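Local atomic coordinates of possible prolidase (PDB entry 2P9B), a protein that probably hydrolyses non-peptide carbon-nitrogen bonds, as many members of the TIM-barrel amidohydrolase family do. Residues M224-M229 against V253-L258; A205-V210 against G244-S249; G260-E265 against P282-G287; S162-A167 against P175-T180. All coordinates share one frame; numbering follows the deposited sequence.

Contact 1: residues M224-M229 against V253-L258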
# COMPACT_ATOMS: atom_id res chain seq x y z
N MSE A 224 13.20 12.27 16.20
CA MSE A 224 12.06 13.10 15.85
C MSE A 224 11.19 13.32 17.08
O MSE A 224 10.81 12.37 17.77
CB MSE A 224 11.24 12.41 14.76
CG MSE A 224 10.33 13.35 13.97
SE MSE A 224 11.30 14.62 12.87
CE MSE A 224 11.59 13.44 11.33
N SER A 225 10.88 14.58 17.35
CA SER A 225 10.06 14.94 18.51
C SER A 225 8.58 15.03 18.16
O SER A 225 8.21 15.14 17.00
CB SER A 225 10.53 16.28 19.08
OG SER A 225 10.24 17.33 18.17
N VAL A 226 7.74 14.98 19.19
CA VAL A 226 6.31 15.10 19.00
C VAL A 226 6.03 16.49 18.44
O VAL A 226 5.18 16.66 17.57
CB VAL A 226 5.53 14.94 20.33
CG1 VAL A 226 4.05 15.20 20.11
CG2 VAL A 226 5.75 13.55 20.88
N GLU A 227 6.77 17.48 18.93
CA GLU A 227 6.59 18.86 18.49
C GLU A 227 6.86 19.02 17.00
O GLU A 227 6.16 19.76 16.31
CB GLU A 227 7.52 19.80 19.27
CG GLU A 227 7.24 19.85 20.77
CD GLU A 227 8.13 18.91 21.58
OE1 GLU A 227 8.12 17.69 21.32
OE2 GLU A 227 8.85 19.40 22.47
N GLN A 228 7.89 18.34 16.51
CA GLN A 228 8.24 18.40 15.09
C GLN A 228 7.14 17.78 14.24
O GLN A 228 6.70 18.36 13.25
CB GLN A 228 9.54 17.65 14.83
CG GLN A 228 10.81 18.40 15.17
CD GLN A 228 12.03 17.53 15.01
OE1 GLN A 228 12.19 16.53 15.71
NE2 GLN A 228 12.90 17.89 14.07
N MSE A 229 6.72 16.58 14.63
CA MSE A 229 5.69 15.88 13.87
C MSE A 229 4.31 16.50 13.99
O MSE A 229 3.48 16.36 13.09
CB MSE A 229 5.65 14.39 14.27
CG MSE A 229 6.93 13.62 13.91
SE MSE A 229 6.86 11.72 14.12
CE MSE A 229 7.08 11.65 16.00
N VAL A 253 6.32 5.07 17.92
CA VAL A 253 4.91 4.94 17.60
C VAL A 253 4.10 5.89 18.47
O VAL A 253 3.23 6.60 17.97
CB VAL A 253 4.44 3.49 17.82
CG1 VAL A 253 2.93 3.39 17.67
CG2 VAL A 253 5.13 2.57 16.82
N ARG A 254 4.43 5.93 19.76
CA ARG A 254 3.72 6.80 20.69
C ARG A 254 3.80 8.27 20.28
O ARG A 254 2.78 8.95 20.22
CB ARG A 254 4.30 6.63 22.11
CG ARG A 254 3.50 7.33 23.19
CD ARG A 254 3.92 6.85 24.57
NE ARG A 254 3.09 7.40 25.63
CZ ARG A 254 3.17 8.65 26.08
NH1 ARG A 254 4.05 9.50 25.55
NH2 ARG A 254 2.37 9.06 27.05
N ARG A 255 5.00 8.74 19.98
CA ARG A 255 5.19 10.13 19.57
C ARG A 255 4.45 10.44 18.28
O ARG A 255 3.86 11.51 18.15
CB ARG A 255 6.67 10.45 19.39
CG ARG A 255 7.49 10.38 20.66
CD ARG A 255 8.91 10.86 20.41
NE ARG A 255 9.75 10.72 21.60
CZ ARG A 255 10.99 11.18 21.69
NH1 ARG A 255 11.55 11.81 20.65
NH2 ARG A 255 11.69 11.01 22.81
N SER A 256 4.50 9.51 17.34
CA SER A 256 3.83 9.71 16.05
C SER A 256 2.33 9.84 16.24
O SER A 256 1.70 10.73 15.67
CB SER A 256 4.12 8.53 15.12
OG SER A 256 5.50 8.45 14.80
N LEU A 257 1.76 8.95 17.05
CA LEU A 257 0.33 8.97 17.31
C LEU A 257 -0.08 10.25 18.04
O LEU A 257 -1.11 10.84 17.72
CB LEU A 257 -0.07 7.74 18.14
CG LEU A 257 0.01 6.40 17.39
CD1 LEU A 257 -0.31 5.25 18.33
CD2 LEU A 257 -0.97 6.42 16.22
N LEU A 258 0.73 10.67 19.00
CA LEU A 258 0.44 11.89 19.74
C LEU A 258 0.43 13.09 18.80
O LEU A 258 -0.42 13.98 18.92
CB LEU A 258 1.48 12.11 20.85
CG LEU A 258 1.37 11.24 22.11
CD1 LEU A 258 2.64 11.35 22.94
CD2 LEU A 258 0.16 11.67 22.92
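Arg255 reaches across to the backbone of Met224 with the one polar bond of this pairing: NH1 donates to Met224 O over 3.0 Å, with an N-H...O angle of 154°. The oxygen lies at the edge of the guanidinium, close to its plane, whereas NH1 sits well above the carbonyl plane and off its lone pairs. From CG to NE the arginine is stretched out, which carries its guanidinium past Val226 to the turn before helix 226-238, and a salt bridge from NE to Glu251 holds the other side of the charge. That helix start is braced from within by a capping box: Ser225 OG accepts from Gln228 N, and Ser225 N donates to Gln228 OE1 at 2.9 Å. Helices 226-238 and 250-259 are consecutive helices of the barrel, linked through strand 243-247, and here they pack side by side. Among the apolar contacts, Val226 CG2 presses on Arg255 CB at 3.6 Å and touches CG as well, while CG1 leans on Leu258 CB at 4.1 Å; Leu258 also rests on Met277 of helix 272-279. Met229, a selenomethionine, bends at its last torsion (chi3 -78°) and sets CE 3.6 Å from Arg255 CB, with SE 3.6 Å from Ser256 OG, a hydroxyl bonded to Gly252 O. With an alanine at Arg255, Met224 O would probably lose this donor, Glu251 its charge partner and Val226 CG2 part of its packing surface.

Contact 2: residues A205-V210 against G244-S249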
# COMPACT_ATOMS: atom_id res chain seq x y z
N ALA A 205 10.11 10.04 8.98
CA ALA A 205 10.88 8.95 9.57
C ALA A 205 10.93 9.31 11.06
O ALA A 205 11.71 10.17 11.47
CB ALA A 205 12.28 8.90 8.98
N ALA A 206 10.08 8.68 11.86
CA ALA A 206 10.05 8.96 13.30
C ALA A 206 11.21 8.30 14.02
O ALA A 206 11.67 8.78 15.05
CB ALA A 206 8.73 8.47 13.89
N THR A 207 11.68 7.19 13.45
CA THR A 207 12.77 6.42 14.03
C THR A 207 13.71 5.94 12.93
O THR A 207 13.54 6.26 11.76
CB THR A 207 12.22 5.17 14.73
OG1 THR A 207 11.60 4.33 13.76
CG2 THR A 207 11.18 5.56 15.77
N GLY A 208 14.72 5.16 13.34
CA GLY A 208 15.65 4.59 12.39
C GLY A 208 14.98 3.40 11.74
O GLY A 208 13.80 3.14 12.01
N GLY A 209 15.70 2.65 10.91
CA GLY A 209 15.10 1.51 10.24
C GLY A 209 15.10 0.18 10.99
O GLY A 209 15.47 0.12 12.16
N VAL A 210 14.70 -0.88 10.29
CA VAL A 210 14.63 -2.22 10.86
C VAL A 210 15.96 -2.72 11.41
O VAL A 210 16.00 -3.47 12.40
CB VAL A 210 14.13 -3.24 9.82
CG1 VAL A 210 14.22 -4.66 10.37
CG2 VAL A 210 12.69 -2.93 9.43
N GLY A 244 2.13 9.66 7.02
CA GLY A 244 2.57 8.35 7.46
C GLY A 244 3.90 8.53 8.16
O GLY A 244 4.70 9.39 7.79
N ALA A 245 4.14 7.73 9.19
CA ALA A 245 5.39 7.81 9.91
C ALA A 245 5.95 6.42 10.06
O ALA A 245 5.25 5.49 10.45
CB ALA A 245 5.17 8.44 11.28
N HIS A 246 7.22 6.28 9.72
CA HIS A 246 7.88 5.00 9.85
C HIS A 246 8.42 4.98 11.28
O HIS A 246 9.15 5.88 11.69
CB HIS A 246 8.96 4.90 8.76
CG HIS A 246 10.34 4.64 9.28
ND1 HIS A 246 10.71 3.42 9.80
CD2 HIS A 246 11.45 5.41 9.28
CE1 HIS A 246 12.00 3.45 10.10
NE2 HIS A 246 12.47 4.65 9.80
N ALA A 247 8.02 3.97 12.04
CA ALA A 247 8.45 3.85 13.43
C ALA A 247 8.55 2.37 13.79
O ALA A 247 7.61 1.61 13.55
CB ALA A 247 7.46 4.55 14.35
N GLN A 248 9.68 1.97 14.35
CA GLN A 248 9.89 0.58 14.74
C GLN A 248 10.16 0.40 16.24
O GLN A 248 10.83 -0.55 16.65
CB GLN A 248 11.03 -0.05 13.92
CG GLN A 248 12.23 0.85 13.60
CD GLN A 248 13.07 1.21 14.82
OE1 GLN A 248 14.24 0.84 14.92
NE2 GLN A 248 12.47 1.94 15.75
N SER A 249 9.60 1.30 17.04
CA SER A 249 9.76 1.24 18.49
C SER A 249 8.53 1.85 19.13
O SER A 249 7.91 2.75 18.58
CB SER A 249 11.00 2.02 18.93
OG SER A 249 10.80 3.41 18.76
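His246 O is the shared acceptor between the segments: Ala206 N donates to it at 3.0 Å, and Thr207 N adds a weak bond at 3.3 Å. Ala205 and His246 pair as a parallel bridge, and just beyond it the loop turns over the end of strand 243-247. Thr207 OG1 stands between its backbone N and carbonyl carbon (chi1 64°), where it accepts from Gln248 N at 3.1 Å and lies over one face of the imidazole, offset toward the rim. At the ring's edge, in its plane, are Ala205 CB, 3.6 Å from His246 CD2, and Gly209 N, whose hydrogen goes to Asp212. His246 NE2 stands 2.8 Å from Thr207 O, but His246 CE1 is too close to Gly208 O for the fine placing of the ring to be trusted. Exchanging the imidazole for the methyl of an alanine would probably leave Ala205 CB and Thr207 OG1 without the ring they lie against. Ser249 OG caps helix 250-259 by accepting from Gly252 N, and Gln248 O accepts from Gln214. His246 lies near a possible, unconfirmed metal site, consistent with the strand ends that carry active-site groups in amidohydrolases. Strand 243-247 runs between strands 202-205 and 263-264; on one side Ala206 and Ala247 meet Ser256 and Val253 of helix 250-259, and farther along Val210 packs on Val322 and Val323 of helix 313-335.

Contact 3: residues G260-E265 against P282-G287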
# COMPACT_ATOMS: atom_id res chain seq x y z
N GLY A 260 -0.40 13.10 15.73
CA GLY A 260 -1.54 13.06 14.84
C GLY A 260 -1.29 12.37 13.51
O GLY A 260 -2.02 12.59 12.54
N VAL A 261 -0.26 11.54 13.45
CA VAL A 261 0.09 10.80 12.24
C VAL A 261 -1.05 9.86 11.88
O VAL A 261 -1.59 9.16 12.75
CB VAL A 261 1.40 9.99 12.44
CG1 VAL A 261 1.63 9.05 11.27
CG2 VAL A 261 2.57 10.94 12.57
N ASP A 262 -1.42 9.84 10.61
CA ASP A 262 -2.52 9.00 10.14
C ASP A 262 -2.21 7.52 9.97
O ASP A 262 -3.08 6.68 10.18
CB ASP A 262 -3.03 9.59 8.84
CG ASP A 262 -3.38 11.05 9.00
OD1 ASP A 262 -4.42 11.33 9.64
OD2 ASP A 262 -2.61 11.91 8.53
N THR A 263 -0.98 7.20 9.59
CA THR A 263 -0.60 5.80 9.43
C THR A 263 0.77 5.53 10.03
O THR A 263 1.69 6.34 9.90
CB THR A 263 -0.55 5.37 7.94
OG1 THR A 263 0.46 6.12 7.26
CG2 THR A 263 -1.89 5.60 7.28
N ILE A 264 0.89 4.39 10.70
CA ILE A 264 2.15 4.00 11.30
C ILE A 264 2.68 2.87 10.42
O ILE A 264 1.98 1.88 10.19
CB ILE A 264 1.96 3.44 12.73
CG1 ILE A 264 1.39 4.53 13.64
CG2 ILE A 264 3.29 2.90 13.25
CD1 ILE A 264 2.31 5.73 13.86
N GLU A 265 3.90 3.02 9.91
CA GLU A 265 4.52 1.99 9.07
C GLU A 265 5.49 1.18 9.91
O GLU A 265 6.29 1.74 10.67
CB GLU A 265 5.27 2.60 7.89
CG GLU A 265 4.38 2.97 6.71
CD GLU A 265 3.45 4.10 7.03
OE1 GLU A 265 3.94 5.14 7.51
OE2 GLU A 265 2.23 3.95 6.81
N PRO A 282 -7.57 12.35 18.10
CA PRO A 282 -8.15 13.67 17.84
C PRO A 282 -7.31 14.56 16.93
O PRO A 282 -7.81 15.54 16.37
CB PRO A 282 -8.32 14.25 19.24
CG PRO A 282 -7.16 13.67 19.98
CD PRO A 282 -7.19 12.23 19.52
N ASN A 283 -6.03 14.22 16.77
CA ASN A 283 -5.14 15.02 15.94
C ASN A 283 -4.92 14.45 14.54
O ASN A 283 -4.26 15.07 13.71
CB ASN A 283 -3.81 15.22 16.65
CG ASN A 283 -3.97 16.02 17.93
OD1 ASN A 283 -4.45 17.15 17.91
ND2 ASN A 283 -3.57 15.43 19.06
N ALA A 284 -5.49 13.28 14.27
CA ALA A 284 -5.36 12.66 12.96
C ALA A 284 -6.42 13.27 12.04
O ALA A 284 -7.46 13.74 12.51
CB ALA A 284 -5.56 11.15 13.05
N LEU A 285 -6.16 13.26 10.74
CA LEU A 285 -7.09 13.84 9.78
C LEU A 285 -8.53 13.34 9.93
O LEU A 285 -9.48 14.14 9.87
CB LEU A 285 -6.60 13.56 8.36
CG LEU A 285 -7.40 14.21 7.22
CD1 LEU A 285 -7.41 15.73 7.40
CD2 LEU A 285 -6.77 13.82 5.89
N ARG A 286 -8.71 12.04 10.14
CA ARG A 286 -10.05 11.49 10.27
C ARG A 286 -10.40 10.95 11.65
O ARG A 286 -11.34 10.18 11.82
CB ARG A 286 -10.25 10.43 9.20
CG ARG A 286 -10.12 11.03 7.80
CD ARG A 286 -9.53 10.08 6.80
NE ARG A 286 -8.25 9.53 7.23
CZ ARG A 286 -7.49 8.75 6.47
NH1 ARG A 286 -7.90 8.44 5.25
NH2 ARG A 286 -6.36 8.24 6.93
N GLY A 287 -9.63 11.38 12.65
CA GLY A 287 -9.90 10.96 14.02
C GLY A 287 -9.38 9.59 14.43
O GLY A 287 -9.68 9.13 15.53
O HOH W 1 -6.65 9.97 9.92
O HOH W 2 -5.71 6.80 9.37
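Asp262 turns CG opposite its carbonyl carbon (chi1 -54°), which brings OD1 to Leu285 N at 2.8 Å; the bond, 148° at the hydrogen, uses the syn lone pair of the carboxylate. Arg286 bends at chi2 and again at chi3 (-54°), folding back so that its guanidinium returns toward Asp262 without a direct salt bridge: OD1 and NH2 stay 4.5 Å apart. Water fills the step instead. One molecule lies 2.6 Å from Asp262 OD1 and accepts from both Arg286 N and Arg286 NE; a second bonds to Asp262 O and takes a weak bond from Arg286 NH2. Since Asp262 OD2 also receives His237 NE2 and Val243 N, the buried carboxylate is met by donors at both oxygens and probably stays ionised. Leu285 CB and Ala284 CB border Asp262 OD1 at 3.4 Å and 3.6 Å. Gly260, in a Schellman motif with positive phi at the end of helix 250-259, passes close to the other backbone: Ala284 CA makes a CA-H...O contact of 3.4 Å with Gly260 O, and a side chain on Gly260 would run into Asn283 O. Ala284 to Gly287 form a type I turn. Both segments are helix-to-strand connections of the barrel: 260-265 leads from helix 250-259 into strand 263-264, while 282-287 leads from helix 272-279 toward strand 290-292, the next in the sheet. Leu285 touches His237 of helix 226-238, and Arg286 NH1 bonds to Ile385 O.

Contact 4: residues S162-A167 against P175-T180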
# COMPACT_ATOMS: atom_id res chain seq x y z
N SER A 162 4.29 11.06 -2.19
CA SER A 162 4.77 11.72 -0.98
C SER A 162 5.88 12.74 -1.19
O SER A 162 6.13 13.56 -0.31
CB SER A 162 5.31 10.67 -0.02
OG SER A 162 6.51 10.12 -0.55
N GLY A 163 6.54 12.69 -2.34
CA GLY A 163 7.67 13.58 -2.53
C GLY A 163 8.75 13.02 -1.62
O GLY A 163 8.61 11.89 -1.13
N PRO A 164 9.84 13.75 -1.36
CA PRO A 164 10.87 13.18 -0.47
C PRO A 164 10.39 13.04 0.97
O PRO A 164 9.61 13.85 1.46
CB PRO A 164 12.04 14.15 -0.61
CG PRO A 164 11.40 15.43 -1.07
CD PRO A 164 10.33 14.98 -2.01
N LEU A 165 10.85 12.00 1.66
CA LEU A 165 10.42 11.83 3.04
C LEU A 165 11.17 12.83 3.90
O LEU A 165 12.21 13.35 3.50
CB LEU A 165 10.66 10.40 3.52
CG LEU A 165 12.09 9.86 3.66
CD1 LEU A 165 12.73 10.38 4.93
CD2 LEU A 165 12.03 8.34 3.70
N MSE A 166 10.62 13.12 5.08
CA MSE A 166 11.24 14.06 5.99
C MSE A 166 11.86 13.31 7.15
O MSE A 166 11.24 12.42 7.73
CB MSE A 166 10.20 15.04 6.51
CG MSE A 166 9.42 15.73 5.40
SE MSE A 166 7.94 16.74 6.05
CE MSE A 166 8.97 18.15 6.96
N ALA A 167 13.10 13.66 7.49
CA ALA A 167 13.77 12.98 8.58
C ALA A 167 15.06 13.66 8.98
O ALA A 167 15.57 14.54 8.29
CB ALA A 167 14.07 11.55 8.18
N PRO A 175 17.71 9.83 -0.12
CA PRO A 175 17.05 11.07 -0.50
C PRO A 175 16.02 11.46 0.56
O PRO A 175 15.28 10.60 1.05
CB PRO A 175 16.39 10.72 -1.84
CG PRO A 175 16.06 9.26 -1.65
CD PRO A 175 17.31 8.72 -1.00
N LEU A 176 16.00 12.73 0.93
CA LEU A 176 15.06 13.20 1.94
C LEU A 176 15.18 14.69 2.18
O LEU A 176 16.11 15.33 1.70
CB LEU A 176 15.29 12.45 3.26
CG LEU A 176 16.71 12.43 3.86
CD1 LEU A 176 16.98 13.74 4.57
CD2 LEU A 176 16.85 11.27 4.84
N ILE A 177 14.20 15.25 2.89
CA ILE A 177 14.23 16.65 3.24
C ILE A 177 14.77 16.56 4.66
O ILE A 177 14.11 16.04 5.56
CB ILE A 177 12.82 17.28 3.24
CG1 ILE A 177 12.28 17.32 1.80
CG2 ILE A 177 12.89 18.70 3.78
CD1 ILE A 177 10.87 17.85 1.70
N ALA A 178 15.99 17.04 4.84
CA ALA A 178 16.67 16.97 6.13
C ALA A 178 16.21 17.99 7.16
O ALA A 178 16.21 19.19 6.90
CB ALA A 178 18.18 17.08 5.91
N LEU A 179 15.82 17.49 8.32
CA LEU A 179 15.41 18.34 9.43
C LEU A 179 16.59 18.26 10.39
O LEU A 179 16.84 17.22 11.00
CB LEU A 179 14.14 17.79 10.09
CG LEU A 179 12.91 17.69 9.17
CD1 LEU A 179 11.72 17.16 9.95
CD2 LEU A 179 12.60 19.07 8.60
N THR A 180 17.34 19.35 10.50
CA THR A 180 18.52 19.38 11.34
C THR A 180 18.47 20.31 12.54
O THR A 180 19.32 20.21 13.43
CB THR A 180 19.75 19.77 10.51
OG1 THR A 180 19.56 21.10 10.00
CG2 THR A 180 19.95 18.80 9.35
O HOH W 3 12.65 10.25 0.08
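Met166 and Ile177 pair as neighbours in a short two-stranded parallel sheet, 166-167 beside 177-178, with Ala167 and Ala178 as the next pair. Met166 is also bonded through its backbone to Lys203 and Ala205, so the little sheet hangs on the edge of barrel strand 202-205. The Ile177 side chain leaves this sheet on the same face as Met166. Its CB lies 4.0 Å from Leu165 O; CG1, opposite the carbonyl carbon (chi1 -67°), comes to 3.5 Å from Pro164 CG; and CD1, at the tip, keeps to that same ring carbon at 3.7 Å, so the long branch lies against that corner of the proline ring. Ala190 and Asn194 of helix 184-196 also border this side chain. Three nearly straight backbone bonds zip the strands: Ile177 N to Leu165 O at 2.8 Å, Ala167 N to Ile177 O at 3.2 Å, and Leu179 N to Ala167 O at 3.0 Å. Beyond Ile177, Met166, a selenomethionine, sends CE to the two methyls of Leu179, CD2 at 4.1 Å. On the other face Ala167 CB packs against Ala205. Ahead of the strands Leu165 CD1 meets Leu176 CB, and there the backbones part enough for a water, which accepts from Leu165 N and donates to Pro175 O at 2.8 Å.

How the contacts relate
Contacts 2 and 3 meet in one parallel sheet, where strand 243-247 bonds to strand 263-264 through Ala245 with Thr263 and Glu265. Contact 2 works at the C-terminal end of strand 243-247, with backbone acceptors and an imidazole; contact 3 lies between the loops that feed the strands, with a buried carboxylate and waters. Contact 1 is the helix layer, mostly apolar with one arginine bond, its centre farthest from the chain's centre (about 22 Å); its Ser256 packs on Ala245. Contact 4, backbone pairing outside that sheet, joins contact 2 through the edge of strand 202-205 and touches contact 1 at Met224. All four are partly buried; only contacts 3 (Asn283) and 4 (Ala178) include an exposed touching residue.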